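Local coordinates for haloacid dehalogenase domain protein hydrolase (Planctomyces limnophilus, PDB 4OVY) that probably acts as a metal-dependent hydrolase of the haloacid dehalogenase family, perhaps a phosphatase, and holds a calcium ion, at residues A[65-68]-A[73-76]. Residues are numbered along the deposited sequence; the frame is centred on the assembly and turned at random.
Sequences RLLA and EWRT. With EDO (1,2-ethanediol), chain E.
The indole of Trp74 reaches with its six-membered ring to Leu67 and Ala68, and both residues come to it obliquely, neither squarely over a face nor in the ring plane. CE3 of Trp74 lies 3.8 Å from CA of Ala68, and the Ala68 methyl adds a looser touch, CB to Trp74 CE3 at 4.1 Å. Farther out on the ring, Trp74 CH2 is 3.9 Å from CB of Leu67, so Leu67 meets the indole through the base of its side chain and not through its methyl branches. Trp74 has CG anti to its own carbonyl carbon (chi1 -74°), and chi2 near zero carries the benzo half of the ring toward Leu67 and Ala68. Rings from the same chain, those of His71 and Phe80, also stack with this indole, which is buried although Leu67 and Ala68 stay partly exposed. Close by, His71 ND1 hydrogen-bonds to Glu73 OE2.

The second flat group, the guanidinium of Arg75, is approached by a 1,2-ethanediol from its rim, close to the guanidinium plane: NH2 of Arg75 donates to the ligand's O1 over 2.9 Å, with an angle of 152° at the hydrogen. C2 of this diol, probably left from crystallisation, lies 3.6 Å from Ala68 O, so the small molecule touches both segments.

No hydrogen bond links 65-68 to 73-76; the contact is apolar and small, burying 126 Å². Thr76 N bonds back to Glu73 O at 3.1 Å. Far from the calcium site, the chain leaves helix 55-67, doubles back within four residues and lays Trp74 against Leu67 and Ala68 before helix 80-84, in a helical insertion between parallel strands 38-41 and 156-161, consistent with a C1-type cap of the haloacid dehalogenase fold.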
loop_
_atom_site.group_PDB
_atom_site.type_symbol
_atom_site.label_atom_id
_atom_site.label_comp_id
_atom_site.label_asym_id
_atom_site.label_seq_id
_atom_site.Cartn_x
_atom_site.Cartn_y
_atom_site.Cartn_z
ATOM N N ARG A 65 12.117 6.975 28.520
ATOM C CA ARG A 65 13.095 7.533 29.456
ATOM C C ARG A 65 13.285 9.036 29.269
ATOM O O ARG A 65 13.365 9.774 30.246
ATOM C CB ARG A 65 14.433 6.806 29.338
ATOM C CG ARG A 65 14.376 5.407 29.920
ATOM C CD ARG A 65 15.748 4.781 30.050
ATOM N NE ARG A 65 15.632 3.337 30.236
ATOM C CZ ARG A 65 15.835 2.417 29.292
ATOM N NH1 ARG A 65 16.192 2.759 28.052
ATOM N NH2 ARG A 65 15.689 1.133 29.598
ATOM N N LEU A 66 13.348 9.480 28.018
ATOM C CA LEU A 66 13.524 10.899 27.712
ATOM C C LEU A 66 12.300 11.712 28.154
ATOM O O LEU A 66 12.434 12.837 28.644
ATOM C CB LEU A 66 13.768 11.086 26.210
ATOM C CG LEU A 66 14.123 12.491 25.720
ATOM C CD1 LEU A 66 15.452 12.948 26.310
ATOM C CD2 LEU A 66 14.172 12.525 24.199
ATOM N N LEU A 67 11.115 11.130 27.994
ATOM C CA LEU A 67 9.860 11.823 28.304
ATOM C C LEU A 67 9.427 11.733 29.773
ATOM O O LEU A 67 8.547 12.481 30.200
ATOM C CB LEU A 67 8.738 11.267 27.424
ATOM C CG LEU A 67 8.907 11.517 25.928
ATOM C CD1 LEU A 67 7.955 10.627 25.139
ATOM C CD2 LEU A 67 8.706 12.988 25.592
ATOM N N ALA A 68 10.049 10.836 30.537
ATOM C CA ALA A 68 9.547 10.454 31.860
ATOM C C ALA A 68 9.522 11.588 32.872
ATOM O O ALA A 68 8.762 11.532 33.839
ATOM C CB ALA A 68 10.337 9.279 32.420
ATOM N N GLU A 73 2.893 9.889 36.728
ATOM C CA GLU A 73 1.989 8.738 36.686
ATOM C C GLU A 73 2.643 7.461 36.127
ATOM O O GLU A 73 2.192 6.347 36.421
ATOM C CB GLU A 73 0.704 9.093 35.919
ATOM C CG GLU A 73 0.777 9.053 34.394
ATOM C CD GLU A 73 1.474 10.241 33.745
ATOM O OE1 GLU A 73 2.097 11.076 34.439
ATOM O OE2 GLU A 73 1.394 10.328 32.496
ATOM N N TRP A 74 3.719 7.618 35.356
ATOM C CA TRP A 74 4.408 6.467 34.769
ATOM C C TRP A 74 5.153 5.596 35.788
ATOM O O TRP A 74 5.538 4.463 35.475
ATOM C CB TRP A 74 5.380 6.909 33.673
ATOM C CG TRP A 74 4.731 7.331 32.405
ATOM C CD1 TRP A 74 3.397 7.292 32.097
ATOM C CD2 TRP A 74 5.396 7.814 31.240
ATOM N NE1 TRP A 74 3.192 7.745 30.820
ATOM C CE2 TRP A 74 4.405 8.066 30.268
ATOM C CE3 TRP A 74 6.738 8.067 30.926
ATOM C CZ2 TRP A 74 4.709 8.571 29.003
ATOM C CZ3 TRP A 74 7.042 8.560 29.660
ATOM C CH2 TRP A 74 6.032 8.803 28.717
ATOM N N ARG A 75 5.356 6.109 37.000
ATOM C CA ARG A 75 5.921 5.288 38.064
ATOM C C ARG A 75 4.994 4.132 38.436
ATOM O O ARG A 75 5.450 3.155 39.008
ATOM C CB ARG A 75 6.246 6.124 39.307
ATOM C CG ARG A 75 7.353 7.135 39.090
ATOM C CD ARG A 75 7.957 7.596 40.405
ATOM N NE ARG A 75 9.076 8.517 40.197
ATOM C CZ ARG A 75 8.971 9.835 40.023
ATOM N NH1 ARG A 75 7.783 10.436 40.031
ATOM N NH2 ARG A 75 10.074 10.563 39.839
ATOM N N THR A 76 3.705 4.247 38.118
ATOM C CA THR A 76 2.744 3.178 38.395
ATOM C C THR A 76 2.006 2.646 37.157
ATOM O O THR A 76 1.564 1.504 37.157
ATOM C CB THR A 76 1.721 3.597 39.486
ATOM O OG1 THR A 76 1.156 4.878 39.184
ATOM C CG2 THR A 76 2.391 3.665 40.840
HETATM C C1 EDO E . 9.704 13.143 37.199
HETATM O O1 EDO E . 10.074 13.168 38.582
HETATM C C2 EDO E . 8.196 12.977 37.070
HETATM O O2 EDO E . 7.531 14.074 37.706
#